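Local coordinates for DUF1611 domain-containing protein (Anabaena variabilis, PDB 2OBN) that is of unknown function but carries a P-loop NTPase-like domain, so it probably binds a nucleotide or another phosphate-bearing ligand, at residues L156-D161 and R284-V289; S170-W175 and D333-G338; K178-R183 and G338-L343; E232-L237 and L246-G251. The protein carries 2 engineered substitutions. One frame throughout, in Å; residues are numbered along the deposited sequence.

Contact 1: L156-D161 and R284-V289; sequences LTVGTD and RLYETV
Val158 sets its CB over one face of the Tyr286 ring, and the next residue along the strand, Gly159, takes the ring's hydroxyl at the edge. The branched valine makes the apolar half of this meeting: its CB sits 3.9 Å from the ring centroid, 23° off the ring normal and shifted toward the CE1 rim, while CG1 and CG2 spread over the CD1-CE1 side. The two side chains run past each other in opposite directions, one from strand 153-159 and the other from helix 279-291. Tyrosine suits its place because it is long enough to span this gap. With CG anti to its own carbonyl carbon (chi1 -80°), the ring points at the strand and carries OH to its carboxyl end. There Tyr286 OH donates to Gly159 O at 2.9 Å, only 19° from the carbonyl plane. The same carbonyl also accepts from Ser236 OG. A water takes a bond from Gly159 N at 2.8 Å and gives one to Tyr286 OH at 3.2 Å, and Leu237 N donates to this hydroxyl as well. Gly159 ends the strand just before the turn toward Lys166, probably part of the P-loop, and glycine suits it: a CB would clash with Asp161 O. A phenylalanine in place of Tyr286 would probably leave Gly159 O without this donor, and Leu237 N and the water without their acceptor. The chemistry implies a buried polar hub beside an apolar face: one hydroxyl, donor once and acceptor twice, ties the carboxyl end of the strand to the helix, probably near the start of the P-loop.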
loop_
_atom_site.group_PDB
_atom_site.type_symbol
_atom_site.label_atom_id
_atom_site.label_comp_id
_atom_site.label_asym_id
_atom_site.label_seq_id
_atom_site.Cartn_x
_atom_site.Cartn_y
_atom_site.Cartn_z
ATOM N N LEU B 156 -4.452 -16.673 5.569
ATOM C CA LEU B 156 -4.583 -15.268 5.863
ATOM C C LEU B 156 -5.979 -14.968 6.411
ATOM O O LEU B 156 -6.989 -15.375 5.827
ATOM C CB LEU B 156 -4.392 -14.444 4.584
ATOM C CG LEU B 156 -4.613 -12.928 4.703
ATOM C CD1 LEU B 156 -3.591 -12.329 5.680
ATOM C CD2 LEU B 156 -4.517 -12.257 3.330
ATOM N N THR B 157 -6.026 -14.255 7.533
ATOM C CA THR B 157 -7.281 -13.768 8.054
ATOM C C THR B 157 -7.551 -12.466 7.332
ATOM O O THR B 157 -6.639 -11.662 7.125
ATOM C CB THR B 157 -7.275 -13.564 9.590
ATOM O OG1 THR B 157 -6.013 -13.041 10.009
ATOM C CG2 THR B 157 -7.515 -14.887 10.291
ATOM N N VAL B 158 -8.791 -12.310 6.885
ATOM C CA VAL B 158 -9.255 -11.108 6.191
ATOM C C VAL B 158 -10.482 -10.645 6.962
ATOM O O VAL B 158 -11.037 -11.431 7.731
ATOM C CB VAL B 158 -9.522 -11.378 4.671
ATOM C CG1 VAL B 158 -8.209 -11.760 3.982
ATOM C CG2 VAL B 158 -10.545 -12.477 4.443
ATOM N N GLY B 159 -10.905 -9.390 6.811
ATOM C CA GLY B 159 -12.057 -8.921 7.580
ATOM C C GLY B 159 -13.043 -7.982 6.921
ATOM O O GLY B 159 -12.755 -7.341 5.903
ATOM N N THR B 160 -14.225 -7.896 7.534
ATOM C CA THR B 160 -15.286 -6.970 7.074
ATOM C C THR B 160 -15.039 -5.547 7.589
ATOM O O THR B 160 -15.728 -4.622 7.177
ATOM C CB THR B 160 -16.690 -7.430 7.493
ATOM O OG1 THR B 160 -16.745 -7.593 8.910
ATOM C CG2 THR B 160 -17.022 -8.713 6.882
ATOM N N ASP B 161 -14.059 -5.384 8.487
ATOM C CA ASP B 161 -13.678 -4.086 9.039
ATOM C C ASP B 161 -12.350 -4.316 9.781
ATOM O O ASP B 161 -11.811 -5.429 9.802
ATOM C CB ASP B 161 -14.780 -3.539 9.984
ATOM C CG ASP B 161 -14.646 -2.033 10.303
ATOM O OD1 ASP B 161 -13.726 -1.348 9.792
ATOM O OD2 ASP B 161 -15.481 -1.533 11.099
ATOM N N ARG B 284 -17.273 -13.272 -2.110
ATOM C CA ARG B 284 -17.000 -13.156 -3.544
ATOM C C ARG B 284 -15.907 -12.091 -3.813
ATOM O O ARG B 284 -14.965 -12.326 -4.570
ATOM C CB ARG B 284 -18.294 -12.812 -4.286
ATOM C CG ARG B 284 -18.190 -12.883 -5.800
ATOM N N LEU B 285 -16.028 -10.934 -3.168
ATOM C CA LEU B 285 -15.024 -9.879 -3.300
ATOM C C LEU B 285 -13.610 -10.410 -2.990
ATOM O O LEU B 285 -12.717 -10.364 -3.856
ATOM C CB LEU B 285 -15.372 -8.695 -2.392
ATOM C CG LEU B 285 -14.328 -7.588 -2.187
ATOM C CD1 LEU B 285 -14.005 -6.880 -3.481
ATOM C CD2 LEU B 285 -14.836 -6.622 -1.124
ATOM N N TYR B 286 -13.409 -10.940 -1.784
ATOM C CA TYR B 286 -12.080 -11.478 -1.422
ATOM C C TYR B 286 -11.585 -12.588 -2.353
ATOM O O TYR B 286 -10.403 -12.610 -2.741
ATOM C CB TYR B 286 -12.031 -11.931 0.049
ATOM C CG TYR B 286 -11.844 -10.764 1.006
ATOM C CD1 TYR B 286 -10.602 -10.188 1.153
ATOM C CD2 TYR B 286 -12.896 -10.233 1.737
ATOM C CE1 TYR B 286 -10.396 -9.125 1.995
ATOM C CE2 TYR B 286 -12.691 -9.143 2.608
ATOM C CZ TYR B 286 -11.424 -8.605 2.718
ATOM O OH TYR B 286 -11.137 -7.547 3.550
ATOM N N GLU B 287 -12.476 -13.491 -2.739
ATOM C CA GLU B 287 -12.075 -14.588 -3.617
ATOM C C GLU B 287 -11.624 -14.087 -4.983
ATOM O O GLU B 287 -10.626 -14.578 -5.532
ATOM C CB GLU B 287 -13.174 -15.648 -3.726
ATOM C CG GLU B 287 -13.263 -16.492 -2.459
ATOM C CD GLU B 287 -14.330 -17.580 -2.507
ATOM O OE1 GLU B 287 -15.156 -17.585 -3.451
ATOM O OE2 GLU B 287 -14.347 -18.418 -1.578
ATOM N N THR B 288 -12.357 -13.112 -5.512
ATOM C CA THR B 288 -12.051 -12.507 -6.805
ATOM C C THR B 288 -10.709 -11.774 -6.752
ATOM O O THR B 288 -9.927 -11.864 -7.710
ATOM C CB THR B 288 -13.206 -11.567 -7.259
ATOM O OG1 THR B 288 -14.376 -12.356 -7.531
ATOM C CG2 THR B 288 -12.843 -10.771 -8.523
ATOM N N VAL B 289 -10.449 -11.058 -5.647
ATOM C CA VAL B 289 -9.171 -10.361 -5.435
ATOM C C VAL B 289 -8.043 -11.378 -5.293
ATOM O O VAL B 289 -6.998 -11.230 -5.910
ATOM C CB VAL B 289 -9.202 -9.418 -4.191
ATOM C CG1 VAL B 289 -7.810 -8.855 -3.851
ATOM C CG2 VAL B 289 -10.155 -8.252 -4.427
HETATM O O HOH W 1 -8.887 -7.760 5.797
#

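Contact 2: S170-W175 and D333-G338; sequences SLELHW and DVVRFG
Glu172 leans across from helix 166-179 onto Val334 and Val335, its aliphatic part doing the packing and its carboxylate turning to water. Its CB starts the contact, 3.8 Å from Val334 CG2. CG, set beside the backbone N by a chi1 of -66°, lies over the same methyl and 4.1 Å from Val335 CG2. The chain then bends at chi2 (-72°), bringing CD near the carbonyl of Val334 and OE2 to 3.9 Å from Val335 CA. No direct hydrogen bond forms between the segments; instead a water donates to Glu172 OE2 at 2.7 Å and to Val335 O at 2.9 Å, while OE1 lies in plane at the edge of the Trp175 ring. Glutamate suits this half-buried place because its methylenes can cover a valine while its carboxylate meets water. Replacing Glu172 by alanine is likely to remove the CG packing on Val334 and Val335 and to leave the water without its carboxylate. The partner is a short, weakly bonded helix, capped at its start by Asp333. Asp333 OD1 accepts from Arg336 N at 3.1 Å, well above the carboxylate plane, and weakly from Val335 N; Gly338, with positive phi, follows the helix end. Asp333 comes directly after strand 331-332, the last strand of the parallel sheet, and OD2 is held by Thr308. Leu173 and Val334 both pack on Leu342, so helix 166-179, the short helix 334-337 and helix 340-347 close together, while Leu171 and His174 rest on Phe186 of strand 184-187.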
loop_
_atom_site.group_PDB
_atom_site.type_symbol
_atom_site.label_atom_id
_atom_site.label_comp_id
_atom_site.label_asym_id
_atom_site.label_seq_id
_atom_site.Cartn_x
_atom_site.Cartn_y
_atom_site.Cartn_z
ATOM N N SER B 170 -6.080 -15.507 13.994
ATOM C CA SER B 170 -4.841 -16.109 13.486
ATOM C C SER B 170 -4.109 -16.808 14.617
ATOM O O SER B 170 -3.583 -17.890 14.428
ATOM C CB SER B 170 -3.916 -15.057 12.855
ATOM O OG SER B 170 -4.468 -14.507 11.684
ATOM N N LEU B 171 -4.090 -16.181 15.792
ATOM C CA LEU B 171 -3.435 -16.754 16.960
ATOM C C LEU B 171 -4.148 -18.013 17.454
ATOM O O LEU B 171 -3.503 -19.030 17.700
ATOM C CB LEU B 171 -3.358 -15.726 18.098
ATOM C CG LEU B 171 -2.345 -14.582 17.992
ATOM C CD1 LEU B 171 -2.571 -13.578 19.127
ATOM C CD2 LEU B 171 -0.921 -15.107 18.006
ATOM N N GLU B 172 -5.463 -17.942 17.617
ATOM C CA GLU B 172 -6.230 -19.112 18.043
ATOM C C GLU B 172 -6.062 -20.253 17.046
ATOM O O GLU B 172 -5.943 -21.399 17.460
ATOM C CB GLU B 172 -7.724 -18.789 18.208
ATOM C CG GLU B 172 -8.076 -17.793 19.339
ATOM C CD GLU B 172 -7.920 -18.357 20.750
ATOM O OE1 GLU B 172 -7.483 -19.512 20.890
ATOM O OE2 GLU B 172 -8.235 -17.632 21.727
ATOM N N LEU B 173 -6.067 -19.945 15.744
ATOM C CA LEU B 173 -5.864 -20.980 14.708
ATOM C C LEU B 173 -4.472 -21.590 14.786
ATOM O O LEU B 173 -4.309 -22.769 14.532
ATOM C CB LEU B 173 -6.138 -20.449 13.294
ATOM C CG LEU B 173 -7.634 -20.231 12.976
ATOM C CD1 LEU B 173 -7.833 -19.317 11.788
ATOM C CD2 LEU B 173 -8.361 -21.564 12.756
ATOM N N HIS B 174 -3.488 -20.771 15.153
ATOM C CA HIS B 174 -2.113 -21.220 15.342
ATOM C C HIS B 174 -1.980 -22.142 16.562
ATOM O O HIS B 174 -1.286 -23.178 16.510
ATOM C CB HIS B 174 -1.158 -20.016 15.464
ATOM C CG HIS B 174 0.148 -20.346 16.120
ATOM N ND1 HIS B 174 1.084 -21.187 15.548
ATOM C CD2 HIS B 174 0.671 -19.950 17.307
ATOM C CE1 HIS B 174 2.118 -21.304 16.362
ATOM N NE2 HIS B 174 1.895 -20.562 17.435
ATOM N N TRP B 175 -2.620 -21.762 17.662
ATOM C CA TRP B 175 -2.578 -22.585 18.867
ATOM C C TRP B 175 -3.291 -23.929 18.669
ATOM O O TRP B 175 -2.833 -24.942 19.197
ATOM C CB TRP B 175 -3.112 -21.828 20.079
ATOM C CG TRP B 175 -2.298 -20.609 20.394
ATOM C CD1 TRP B 175 -0.938 -20.499 20.329
ATOM C CD2 TRP B 175 -2.776 -19.356 20.875
ATOM N NE1 TRP B 175 -0.547 -19.247 20.696
ATOM C CE2 TRP B 175 -1.649 -18.523 21.051
ATOM C CE3 TRP B 175 -4.045 -18.851 21.173
ATOM C CZ2 TRP B 175 -1.749 -17.214 21.507
ATOM C CZ3 TRP B 175 -4.146 -17.551 21.629
ATOM C CH2 TRP B 175 -3.001 -16.747 21.794
ATOM N N ASP B 333 -17.141 -18.674 16.704
ATOM C CA ASP B 333 -16.358 -17.649 17.385
ATOM C C ASP B 333 -15.181 -18.462 17.952
ATOM O O ASP B 333 -15.348 -19.232 18.907
ATOM C CB ASP B 333 -17.188 -16.977 18.480
ATOM C CG ASP B 333 -16.447 -15.844 19.150
ATOM O OD1 ASP B 333 -15.201 -15.905 19.196
ATOM O OD2 ASP B 333 -17.101 -14.906 19.636
ATOM N N VAL B 334 -14.003 -18.313 17.356
ATOM C CA VAL B 334 -12.839 -19.126 17.753
ATOM C C VAL B 334 -12.263 -18.799 19.134
ATOM O O VAL B 334 -11.643 -19.653 19.786
ATOM C CB VAL B 334 -11.709 -19.092 16.683
ATOM C CG1 VAL B 334 -12.265 -19.483 15.322
ATOM C CG2 VAL B 334 -11.029 -17.730 16.610
ATOM N N VAL B 335 -12.463 -17.562 19.563
ATOM C CA VAL B 335 -12.013 -17.108 20.871
ATOM C C VAL B 335 -12.942 -17.709 21.914
ATOM O O VAL B 335 -12.508 -18.283 22.916
ATOM C CB VAL B 335 -12.047 -15.557 20.950
ATOM C CG1 VAL B 335 -11.826 -15.047 22.378
ATOM C CG2 VAL B 335 -11.017 -14.958 19.991
ATOM N N ARG B 336 -14.234 -17.611 21.630
ATOM C CA ARG B 336 -15.275 -18.050 22.554
ATOM C C ARG B 336 -15.508 -19.552 22.637
ATOM O O ARG B 336 -15.711 -20.085 23.735
ATOM C CB ARG B 336 -16.575 -17.359 22.158
ATOM C CG ARG B 336 -17.695 -17.482 23.134
ATOM C CD ARG B 336 -18.730 -16.419 22.830
ATOM N NE ARG B 336 -19.636 -16.220 23.951
ATOM C CZ ARG B 336 -20.528 -15.239 24.037
ATOM N NH1 ARG B 336 -20.657 -14.340 23.057
ATOM N NH2 ARG B 336 -21.293 -15.162 25.114
ATOM N N PHE B 337 -15.495 -20.227 21.490
ATOM C CA PHE B 337 -15.803 -21.655 21.442
ATOM C C PHE B 337 -14.689 -22.575 20.942
ATOM O O PHE B 337 -14.883 -23.789 20.902
ATOM C CB PHE B 337 -17.050 -21.877 20.588
ATOM C CG PHE B 337 -18.242 -21.086 21.033
ATOM C CD1 PHE B 337 -18.905 -21.407 22.216
ATOM C CD2 PHE B 337 -18.732 -20.039 20.258
ATOM C CE1 PHE B 337 -20.019 -20.686 22.628
ATOM C CE2 PHE B 337 -19.857 -19.307 20.664
ATOM C CZ PHE B 337 -20.501 -19.635 21.848
ATOM N N GLY B 338 -13.533 -22.026 20.574
ATOM C CA GLY B 338 -12.423 -22.825 20.057
ATOM C C GLY B 338 -12.281 -22.717 18.544
ATOM O O GLY B 338 -13.243 -22.452 17.831
HETATM O O HOH W 2 -9.763 -18.204 23.863
#

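Contact 3: K178-R183 and G338-L343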
loop_
_atom_site.group_PDB
_atom_site.type_symbol
_atom_site.label_atom_id
_atom_site.label_comp_id
_atom_site.label_asym_id
_atom_site.label_seq_id
_atom_site.Cartn_x
_atom_site.Cartn_y
_atom_site.Cartn_z
ATOM N N LYS B 178 -1.037 -26.208 16.557
ATOM C CA LYS B 178 0.078 -26.665 17.407
ATOM C C LYS B 178 -0.371 -27.786 18.347
ATOM O O LYS B 178 0.351 -28.780 18.572
ATOM C CB LYS B 178 0.638 -25.502 18.247
ATOM C CG LYS B 178 1.882 -25.890 19.038
ATOM C CD LYS B 178 2.463 -24.766 19.884
ATOM C CE LYS B 178 3.707 -25.301 20.622
ATOM N NZ LYS B 178 4.349 -24.328 21.557
ATOM N N LEU B 179 -1.556 -27.607 18.912
ATOM C CA LEU B 179 -2.121 -28.566 19.853
ATOM C C LEU B 179 -2.327 -29.917 19.190
ATOM O O LEU B 179 -2.157 -30.973 19.828
ATOM C CB LEU B 179 -3.450 -28.045 20.430
ATOM C CG LEU B 179 -4.095 -28.869 21.547
ATOM C CD1 LEU B 179 -3.249 -28.918 22.807
ATOM C CD2 LEU B 179 -5.434 -28.286 21.879
ATOM N N ARG B 180 -2.670 -29.879 17.906
ATOM C CA ARG B 180 -2.936 -31.094 17.152
ATOM C C ARG B 180 -1.733 -31.715 16.464
ATOM O O ARG B 180 -1.893 -32.678 15.717
ATOM C CB ARG B 180 -4.124 -30.870 16.219
ATOM C CG ARG B 180 -5.408 -30.778 17.048
ATOM C CD ARG B 180 -6.556 -30.256 16.274
ATOM N NE ARG B 180 -6.872 -31.061 15.103
ATOM C CZ ARG B 180 -7.824 -30.749 14.225
ATOM N NH1 ARG B 180 -8.559 -29.648 14.389
ATOM N NH2 ARG B 180 -8.039 -31.543 13.190
ATOM N N GLY B 181 -0.540 -31.176 16.722
ATOM C CA GLY B 181 0.699 -31.773 16.240
ATOM C C GLY B 181 1.324 -31.245 14.986
ATOM O O GLY B 181 2.306 -31.811 14.510
ATOM N N TRP B 182 0.758 -30.187 14.432
ATOM C CA TRP B 182 1.330 -29.561 13.260
ATOM C C TRP B 182 2.441 -28.590 13.656
ATOM O O TRP B 182 2.399 -27.977 14.729
ATOM C CB TRP B 182 0.274 -28.793 12.462
ATOM C CG TRP B 182 -0.548 -29.636 11.544
ATOM C CD1 TRP B 182 -0.143 -30.174 10.371
ATOM C CD2 TRP B 182 -1.924 -29.988 11.689
ATOM N NE1 TRP B 182 -1.168 -30.863 9.778
ATOM C CE2 TRP B 182 -2.278 -30.763 10.566
ATOM C CE3 TRP B 182 -2.891 -29.724 12.651
ATOM C CZ2 TRP B 182 -3.561 -31.291 10.387
ATOM C CZ3 TRP B 182 -4.169 -30.246 12.469
ATOM C CH2 TRP B 182 -4.488 -31.017 11.344
ATOM N N ARG B 183 3.449 -28.487 12.797
ATOM C CA ARG B 183 4.488 -27.481 12.965
ATOM C C ARG B 183 3.864 -26.200 12.428
ATOM O O ARG B 183 3.758 -26.029 11.218
ATOM C CB ARG B 183 5.736 -27.846 12.184
ATOM C CG ARG B 183 6.471 -29.054 12.760
ATOM C CD ARG B 183 7.714 -29.347 11.947
ATOM N NE ARG B 183 8.408 -28.081 11.731
ATOM C CZ ARG B 183 9.270 -27.523 12.581
ATOM N NH1 ARG B 183 9.627 -28.137 13.706
ATOM N NH2 ARG B 183 9.815 -26.350 12.290
ATOM N N GLY B 338 -13.533 -22.026 20.574
ATOM C CA GLY B 338 -12.423 -22.825 20.057
ATOM C C GLY B 338 -12.281 -22.717 18.544
ATOM O O GLY B 338 -13.243 -22.452 17.831
ATOM N N ALA B 339 -11.077 -22.980 18.046
ATOM C CA ALA B 339 -10.786 -22.832 16.627
ATOM C C ALA B 339 -10.885 -24.096 15.776
ATOM O O ALA B 339 -10.729 -24.000 14.550
ATOM C CB ALA B 339 -9.396 -22.226 16.471
ATOM N N ASP B 340 -11.132 -25.264 16.381
ATOM C CA ASP B 340 -11.101 -26.536 15.612
ATOM C C ASP B 340 -12.032 -26.599 14.399
ATOM O O ASP B 340 -11.669 -27.158 13.363
ATOM C CB ASP B 340 -11.319 -27.759 16.525
ATOM C CG ASP B 340 -10.070 -28.134 17.341
ATOM O OD1 ASP B 340 -8.934 -27.811 16.942
ATOM O OD2 ASP B 340 -10.228 -28.783 18.383
ATOM N N VAL B 341 -13.225 -26.036 14.534
ATOM C CA VAL B 341 -14.189 -25.976 13.430
ATOM C C VAL B 341 -13.576 -25.295 12.190
ATOM O O VAL B 341 -13.780 -25.762 11.076
ATOM C CB VAL B 341 -15.492 -25.268 13.891
ATOM C CG1 VAL B 341 -16.372 -24.846 12.727
ATOM C CG2 VAL B 341 -16.267 -26.187 14.855
ATOM N N LEU B 342 -12.808 -24.224 12.382
ATOM C CA LEU B 342 -12.177 -23.528 11.249
ATOM C C LEU B 342 -10.821 -24.128 10.841
ATOM O O LEU B 342 -10.427 -24.036 9.676
ATOM C CB LEU B 342 -12.068 -22.029 11.524
ATOM C CG LEU B 342 -13.395 -21.327 11.820
ATOM C CD1 LEU B 342 -13.162 -19.838 12.066
ATOM C CD2 LEU B 342 -14.431 -21.527 10.708
ATOM N N LEU B 343 -10.112 -24.748 11.787
ATOM C CA LEU B 343 -8.849 -25.411 11.458
ATOM C C LEU B 343 -9.151 -26.594 10.552
ATOM O O LEU B 343 -8.451 -26.806 9.567
ATOM C CB LEU B 343 -8.090 -25.868 12.699
ATOM C CG LEU B 343 -6.770 -26.605 12.390
ATOM C CD1 LEU B 343 -5.810 -25.748 11.562
ATOM C CD2 LEU B 343 -6.113 -27.031 13.692
#
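The Schellman motif that ends helix 166-179 turns Arg180 and Trp182 toward Asp340 and Leu343 at the start of the C-terminal helix 340-347. Gly181 is its C-prime residue: Gly181 N bonds back to Lys178 O at 3.2 Å, and Trp182 N also bonds back into the last turn of the helix. The positive phi of Gly181 would press a CB against the preceding carbonyl, so glycine is the natural choice. Beyond this turn the chain enters strand 184-187, an outer strand of the parallel sheet in the P-loop domain. Arginine and aspartate make the polar part of the contact on the exposed side. Arg180 bends at chi3 (59°), which swings its guanidinium over to the helix, where NH1 forms a salt bridge with Asp340 OD1 at 3.2 Å. NH2 of the same group has a salt bridge to Asp344, one turn on, so a single arginine is shared by two acids and would be expected to balance their charge. The buried Leu343 adds an apolar contact beside both flat groups. Its CG is anti to the backbone N, and CD2 reaches both neighbours: it is 3.6 Å from Arg180 NH1 and 4.0 Å from Trp182 CZ3, meeting guanidinium and indole obliquely. The salt bridge itself is turned: guanidinium and carboxylate planes stand 83° apart, with Asp340 OD1 close to the Arg180 plane while NH1 approaches OD1 from 67° out of the carboxylate plane.

Contact 4: E232-L237 and L246-G251; sequences EGQGSL and LPLIRG
Leu248 points from helix 245-252 into the backbone of residues 232-234, and van der Waals contact of its methyls with that backbone and with CB and CG of Gln234 carries the contact; no hydrogen bond joins the two segments. Its CD1 does most of the touching, 3.4 Å from Gln234 N. The same methyl lies 3.9 Å from Glu232 O. A chi1 of -74° puts CG beside the leucine's own N and presents both methyls to the loop. Leucine fits because its two methyls lie against the backbone of residues 232-234. The polar groups are met by others. Thr189 OG1 bonds to both Glu232 O and Gln234 NE2, and Gln234 O accepts from Thr245 OG1, at the start of the helix. Across the subunit boundary, Leu237 O accepts from Arg250 NH2 of the second subunit, and Arg250 NH2 returns the bond to Leu237 O of that subunit. The loop follows strand 228-231, next to strand 153-159, the place of the Walker B region in many P-loop NTPases; the side chain of Glu232 lies about 5 Å from a bound phosphate ion, probably from the crystallisation liquor, though it may mark a phosphate-binding pocket.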
loop_
_atom_site.group_PDB
_atom_site.type_symbol
_atom_site.label_atom_id
_atom_site.label_comp_id
_atom_site.label_asym_id
_atom_site.label_seq_id
_atom_site.Cartn_x
_atom_site.Cartn_y
_atom_site.Cartn_z
ATOM N N GLU B 232 -1.143 -12.835 10.018
ATOM C CA GLU B 232 -2.023 -11.868 10.662
ATOM C C GLU B 232 -2.630 -10.936 9.611
ATOM O O GLU B 232 -1.912 -10.359 8.803
ATOM C CB GLU B 232 -1.246 -11.026 11.690
ATOM C CG GLU B 232 -2.074 -9.901 12.325
ATOM C CD GLU B 232 -1.301 -9.024 13.287
ATOM O OE1 GLU B 232 -0.063 -9.128 13.333
ATOM O OE2 GLU B 232 -1.948 -8.196 13.978
ATOM N N GLY B 233 -3.948 -10.808 9.614
ATOM C CA GLY B 233 -4.612 -9.902 8.707
ATOM C C GLY B 233 -4.534 -8.450 9.165
ATOM O O GLY B 233 -4.278 -8.154 10.353
ATOM N N GLN B 234 -4.740 -7.551 8.205
ATOM C CA GLN B 234 -4.770 -6.109 8.445
ATOM C C GLN B 234 -5.734 -5.467 7.450
ATOM O O GLN B 234 -5.861 -5.910 6.302
ATOM C CB GLN B 234 -3.397 -5.458 8.278
ATOM C CG GLN B 234 -2.257 -6.027 9.099
ATOM C CD GLN B 234 -2.351 -5.731 10.585
ATOM O OE1 GLN B 234 -3.145 -4.889 11.024
ATOM N NE2 GLN B 234 -1.505 -6.404 11.369
ATOM N N GLY B 235 -6.421 -4.427 7.905
ATOM C CA GLY B 235 -7.325 -3.680 7.066
ATOM C C GLY B 235 -8.591 -4.397 6.670
ATOM O O GLY B 235 -9.001 -5.354 7.303
ATOM N N SER B 236 -9.199 -3.902 5.596
ATOM C CA SER B 236 -10.404 -4.474 5.035
ATOM C C SER B 236 -10.672 -3.869 3.678
ATOM O O SER B 236 -10.544 -2.654 3.504
ATOM C CB SER B 236 -11.619 -4.165 5.911
ATOM O OG SER B 236 -12.804 -4.605 5.259
ATOM N N LEU B 237 -11.113 -4.694 2.732
ATOM C CA LEU B 237 -11.480 -4.188 1.417
ATOM C C LEU B 237 -12.788 -3.382 1.455
ATOM O O LEU B 237 -13.206 -2.867 0.430
ATOM C CB LEU B 237 -11.595 -5.345 0.410
ATOM C CG LEU B 237 -10.306 -6.107 0.083
ATOM C CD1 LEU B 237 -10.630 -7.252 -0.858
ATOM C CD2 LEU B 237 -9.257 -5.203 -0.522
ATOM N N LEU B 246 -4.397 -5.956 0.295
ATOM C CA LEU B 246 -3.915 -6.366 -1.023
ATOM C C LEU B 246 -2.482 -6.950 -0.970
ATOM O O LEU B 246 -2.277 -8.076 -1.432
ATOM C CB LEU B 246 -4.076 -5.245 -2.048
ATOM C CG LEU B 246 -3.702 -5.545 -3.498
ATOM C CD1 LEU B 246 -4.405 -6.803 -4.055
ATOM C CD2 LEU B 246 -4.000 -4.299 -4.348
ATOM N N PRO B 247 -1.494 -6.198 -0.417
ATOM C CA PRO B 247 -0.152 -6.797 -0.282
ATOM C C PRO B 247 -0.101 -8.060 0.580
ATOM O O PRO B 247 0.731 -8.921 0.330
ATOM C CB PRO B 247 0.688 -5.669 0.342
ATOM C CG PRO B 247 -0.307 -4.668 0.877
ATOM C CD PRO B 247 -1.503 -4.785 0.011
ATOM N N LEU B 248 -0.954 -8.177 1.593
ATOM C CA LEU B 248 -0.987 -9.421 2.392
ATOM C C LEU B 248 -1.319 -10.617 1.505
ATOM O O LEU B 248 -0.627 -11.631 1.535
ATOM C CB LEU B 248 -1.976 -9.310 3.548
ATOM C CG LEU B 248 -1.475 -8.421 4.687
ATOM C CD1 LEU B 248 -2.582 -8.122 5.688
ATOM C CD2 LEU B 248 -0.292 -9.042 5.385
ATOM N N ILE B 249 -2.359 -10.465 0.692
ATOM C CA ILE B 249 -2.785 -11.499 -0.251
ATOM C C ILE B 249 -1.726 -11.769 -1.342
ATOM O O ILE B 249 -1.406 -12.910 -1.642
ATOM C CB ILE B 249 -4.126 -11.108 -0.912
ATOM C CG1 ILE B 249 -5.249 -11.182 0.116
ATOM C CG2 ILE B 249 -4.444 -12.027 -2.089
ATOM C CD1 ILE B 249 -6.628 -10.711 -0.386
ATOM N N ARG B 250 -1.201 -10.711 -1.943
ATOM C CA ARG B 250 -0.232 -10.854 -3.021
ATOM C C ARG B 250 1.095 -11.383 -2.503
ATOM O O ARG B 250 1.694 -12.295 -3.095
ATOM C CB ARG B 250 -0.043 -9.509 -3.728
ATOM C CG ARG B 250 -1.281 -9.013 -4.465
ATOM C CD ARG B 250 -1.449 -9.701 -5.829
ATOM N NE ARG B 250 -2.665 -9.254 -6.508
ATOM C CZ ARG B 250 -3.878 -9.750 -6.289
ATOM N NH1 ARG B 250 -4.067 -10.767 -5.447
ATOM N NH2 ARG B 250 -4.911 -9.240 -6.946
ATOM N N GLY B 251 1.574 -10.816 -1.404
ATOM C CA GLY B 251 2.848 -11.263 -0.840
ATOM C C GLY B 251 2.841 -12.689 -0.305
ATOM O O GLY B 251 3.791 -13.421 -0.518
#

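Followed from the N terminus, all four contacts lie in the P-loop family region. Contact 1 opens on strand 153-159 and closes a long loop at helix 279-291. Contacts 2 and 3 open on and just after the next helix, 166-179, and close at 333-338 and 338-343, sharing Gly338; each crosses contact 1, and they cross each other. Contact 4 closes a short loop, 232-237 to 246-251, lying within the spans of the other three. Contacts 1 and 4 meet directly, and both reach the second subunit. Contacts 2 and 3 tie the C-terminal helices to helix 166-179. Thr157 and Ser170, probably hydrogen-bonded to each other, join contacts 1 and 2.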